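Local coordinates for IPT/TIG domain-containing protein BACOVA_02650 (Bacteroides ovatus, PDB 5E7H), which binds polysaccharide at the cell surface and probably captures xyloglucan before its transport into the periplasm for degradation, at residues 151-157 against 218-224. Sequence-based numbering, arbitrary orientation.
Sequences IPGNIPI and VADATYQ
P156 and T222 meet in a single antiparallel beta bridge, in which I155 O accepts from Y223 N at 2.9 Å. On the other side of the bridge I157 N donates to A221 O (3.0 Å), while a third backbone bond joins Q224 N to G153 O at 2.8 Å. G153 is the first central residue of a type I turn, P152 to I155, and I155 closes it; their carbonyls accept the first two amides of helix 223-227. T222 is the N-cap of that helix, and its CB packs against G153 O. At G153 the backbones come so close that a CB there would crowd Q224 CB.

I157 packs its branches against 218-224. Its CG1 lies 3.2 Å from D220 O, a van der Waals contact with a backbone oxygen, CD1 reaches the edge of the Y223 ring, and CG2 and CD1 both rest on V218 CG1. Replacing I157 by alanine removes CG1, CG2 and CD1, and would probably leave V218 CG1 and the Y223 ring edge without their packing partner. From the other end of segment 151-157, I151 lays CG2 over one face of Y223 in a CH-pi contact, 4.0 Å from the ring centroid. With CG anti to the backbone N (chi1 -170°), the tyrosine ring is brought alongside I151, and its hydroxyl is hydrogen-bonded to V146 O.

Within the xyloglucan-binding domain, the contact thus ties the loop between strands 133-142 and 160-168 to the start of helix 223-227, with F226 of that helix packing on I157 and V218, and L160 of strand 160-168 touching I151, I155 and Y223.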
ATOM      1  N   ILE A 151       2.337  -4.335 -17.483  1.00 14.93           N
ATOM      2  CA  ILE A 151       1.511  -5.524 -17.288  1.00 15.98           C
ATOM      3  C   ILE A 151       0.859  -5.901 -18.622  1.00 16.84           C
ATOM      4  O   ILE A 151      -0.105  -5.269 -19.052  1.00 16.51           O
ATOM      5  CB  ILE A 151       0.418  -5.319 -16.217  1.00 13.94           C
ATOM      6  CG1 ILE A 151       1.055  -4.932 -14.881  1.00 14.88           C
ATOM      7  CG2 ILE A 151      -0.424  -6.591 -16.104  1.00 14.28           C
ATOM      8  CD1 ILE A 151       0.032  -4.599 -13.802  1.00 16.04           C
ATOM      9  N   PRO A 152       1.363  -6.939 -19.287  1.00 14.96           N
ATOM     10  CA  PRO A 152       0.761  -7.312 -20.564  1.00 15.33           C
ATOM     11  C   PRO A 152      -0.722  -7.626 -20.468  1.00 16.57           C
ATOM     12  O   PRO A 152      -1.218  -8.085 -19.430  1.00 16.15           O
ATOM     13  CB  PRO A 152       1.544  -8.565 -20.971  1.00 19.00           C
ATOM     14  CG  PRO A 152       2.889  -8.394 -20.297  1.00 20.09           C
ATOM     15  CD  PRO A 152       2.589  -7.702 -19.008  1.00 15.49           C
ATOM     16  N   GLY A 153      -1.430  -7.386 -21.562  1.00 17.32           N
ATOM     17  CA  GLY A 153      -2.860  -7.638 -21.570  1.00 18.05           C
ATOM     18  C   GLY A 153      -3.230  -9.072 -21.259  1.00 16.31           C
ATOM     19  O   GLY A 153      -4.317  -9.322 -20.719  1.00 15.73           O
ATOM     20  N   ASN A 154      -2.356 -10.019 -21.591  1.00 17.47           N
ATOM     21  CA  ASN A 154      -2.723 -11.410 -21.402  1.00 17.90           C
ATOM     22  C   ASN A 154      -2.438 -11.953 -19.995  1.00 17.63           C
ATOM     23  O   ASN A 154      -2.670 -13.151 -19.746  1.00 21.45           O
ATOM     24  CB  ASN A 154      -2.060 -12.300 -22.457  1.00 18.05           C
ATOM     25  CG  ASN A 154      -0.535 -12.349 -22.363  1.00 20.54           C
ATOM     26  OD1 ASN A 154       0.078 -11.860 -21.434  1.00 22.56           O
ATOM     27  ND2 ASN A 154       0.072 -13.000 -23.349  1.00 23.17           N
ATOM     28  N   ILE A 155      -2.002 -11.101 -19.078  1.00 17.28           N
ATOM     29  CA  ILE A 155      -1.832 -11.562 -17.700  1.00 17.40           C
ATOM     30  C   ILE A 155      -3.187 -11.825 -17.043  1.00 16.87           C
ATOM     31  O   ILE A 155      -4.060 -10.970 -17.036  1.00 16.69           O
ATOM     32  CB  ILE A 155      -1.058 -10.560 -16.856  1.00 17.46           C
ATOM     33  CG1 ILE A 155       0.309 -10.256 -17.472  1.00 21.25           C
ATOM     34  CG2 ILE A 155      -0.940 -11.044 -15.418  1.00 20.24           C
ATOM     35  CD1 ILE A 155       1.217 -11.471 -17.633  1.00 23.13           C
ATOM     36  N   PRO A 156      -3.386 -13.016 -16.474  1.00 16.15           N
ATOM     37  CA  PRO A 156      -4.634 -13.236 -15.731  1.00 16.77           C
ATOM     38  C   PRO A 156      -4.829 -12.311 -14.544  1.00 14.97           C
ATOM     39  O   PRO A 156      -3.865 -11.999 -13.832  1.00 17.46           O
ATOM     40  CB  PRO A 156      -4.493 -14.673 -15.237  1.00 19.54           C
ATOM     41  CG  PRO A 156      -3.562 -15.305 -16.186  1.00 21.16           C
ATOM     42  CD  PRO A 156      -2.567 -14.235 -16.526  1.00 17.88           C
ATOM     43  N   ILE A 157      -6.065 -11.868 -14.333  1.00 15.34           N
ATOM     44  CA  ILE A 157      -6.390 -11.067 -13.168  1.00 14.95           C
ATOM     45  C   ILE A 157      -6.016 -11.840 -11.893  1.00 17.66           C
ATOM     46  O   ILE A 157      -5.579 -11.228 -10.910  1.00 18.16           O
ATOM     47  CB  ILE A 157      -7.891 -10.678 -13.169  1.00 16.73           C
ATOM     48  CG1 ILE A 157      -8.198  -9.769 -14.374  1.00 16.01           C
ATOM     49  CG2 ILE A 157      -8.311 -10.062 -11.836  1.00 15.72           C
ATOM     50  CD1 ILE A 157      -7.475  -8.459 -14.413  1.00 16.52           C
ATOM     51  N   VAL A 218     -12.214  -7.227  -9.288  1.00 16.93           N
ATOM     52  CA  VAL A 218     -12.314  -7.291 -10.746  1.00 15.78           C
ATOM     53  C   VAL A 218     -12.773  -8.688 -11.163  1.00 17.29           C
ATOM     54  O   VAL A 218     -12.174  -9.676 -10.736  1.00 17.89           O
ATOM     55  CB  VAL A 218     -10.946  -6.956 -11.408  1.00 16.78           C
ATOM     56  CG1 VAL A 218     -10.967  -7.286 -12.915  1.00 16.82           C
ATOM     57  CG2 VAL A 218     -10.551  -5.483 -11.132  1.00 15.55           C
ATOM     58  N   ALA A 219     -13.814  -8.762 -11.998  1.00 16.60           N
ATOM     59  CA  ALA A 219     -14.424 -10.035 -12.382  1.00 18.13           C
ATOM     60  C   ALA A 219     -13.886 -10.619 -13.694  1.00 20.53           C
ATOM     61  O   ALA A 219     -14.177 -11.770 -14.035  1.00 22.65           O
ATOM     62  CB  ALA A 219     -15.916  -9.866 -12.498  1.00 20.32           C
ATOM     63  N   ASP A 220     -13.131  -9.822 -14.438  1.00 19.90           N
ATOM     64  CA  ASP A 220     -12.663 -10.201 -15.767  1.00 19.17           C
ATOM     65  C   ASP A 220     -11.537 -11.244 -15.728  1.00 18.63           C
ATOM     66  O   ASP A 220     -10.874 -11.429 -14.710  1.00 19.14           O
ATOM     67  CB  ASP A 220     -12.208  -8.943 -16.502  1.00 17.95           C
ATOM     68  CG  ASP A 220     -13.248  -7.841 -16.430  1.00 20.69           C
ATOM     69  OD1 ASP A 220     -14.233  -7.911 -17.194  1.00 27.50           O
ATOM     70  OD2 ASP A 220     -13.110  -6.938 -15.581  1.00 20.61           O
ATOM     71  N   ALA A 221     -11.342 -11.930 -16.845  1.00 18.11           N
ATOM     72  CA  ALA A 221     -10.375 -13.015 -16.917  1.00 17.58           C
ATOM     73  C   ALA A 221      -8.935 -12.513 -16.975  1.00 20.41           C
ATOM     74  O   ALA A 221      -8.069 -12.981 -16.219  1.00 19.14           O
ATOM     75  CB  ALA A 221     -10.673 -13.878 -18.107  1.00 20.38           C
ATOM     76  N   THR A 222      -8.666 -11.579 -17.884  1.00 18.02           N
ATOM     77  CA  THR A 222      -7.315 -11.051 -18.072  1.00 15.92           C
ATOM     78  C   THR A 222      -7.273  -9.537 -17.928  1.00 14.41           C
ATOM     79  O   THR A 222      -8.318  -8.871 -17.919  1.00 15.09           O
ATOM     80  CB  THR A 222      -6.748 -11.368 -19.455  1.00 17.87           C
ATOM     81  OG1 THR A 222      -7.502 -10.642 -20.435  1.00 19.08           O
ATOM     82  CG2 THR A 222      -6.805 -12.865 -19.793  1.00 19.07           C
ATOM     83  N   TYR A 223      -6.062  -9.004 -17.820  1.00 14.12           N
ATOM     84  CA  TYR A 223      -5.872  -7.583 -17.659  1.00 13.50           C
ATOM     85  C   TYR A 223      -6.455  -6.839 -18.873  1.00 14.13           C
ATOM     86  O   TYR A 223      -7.104  -5.804 -18.695  1.00 15.38           O
ATOM     87  CB  TYR A 223      -4.375  -7.280 -17.424  1.00 13.78           C
ATOM     88  CG  TYR A 223      -4.106  -5.877 -17.022  1.00 12.71           C
ATOM     89  CD1 TYR A 223      -4.691  -5.320 -15.889  1.00 13.33           C
ATOM     90  CD2 TYR A 223      -3.285  -5.088 -17.789  1.00 12.90           C
ATOM     91  CE1 TYR A 223      -4.457  -3.989 -15.542  1.00 13.83           C
ATOM     92  CE2 TYR A 223      -3.035  -3.766 -17.452  1.00 13.37           C
ATOM     93  CZ  TYR A 223      -3.623  -3.218 -16.345  1.00 12.94           C
ATOM     94  OH  TYR A 223      -3.405  -1.896 -15.982  1.00 14.30           O
ATOM     95  N   GLN A 224      -6.273  -7.361 -20.082  1.00 14.61           N
ATOM     96  CA  GLN A 224      -6.844  -6.704 -21.267  1.00 16.44           C
ATOM     97  C   GLN A 224      -8.367  -6.649 -21.200  1.00 16.76           C
ATOM     98  O   GLN A 224      -8.991  -5.667 -21.624  1.00 15.62           O
ATOM     99  CB  GLN A 224      -6.419  -7.410 -22.550  1.00 16.66           C
ATOM    100  CG  GLN A 224      -6.859  -6.662 -23.831  1.00 16.70           C
ATOM    101  CD  GLN A 224      -6.243  -5.281 -23.906  1.00 16.54           C
ATOM    102  OE1 GLN A 224      -5.154  -5.102 -24.443  1.00 19.60           O
ATOM    103  NE2 GLN A 224      -6.954  -4.286 -23.381  1.00 16.82           N
TER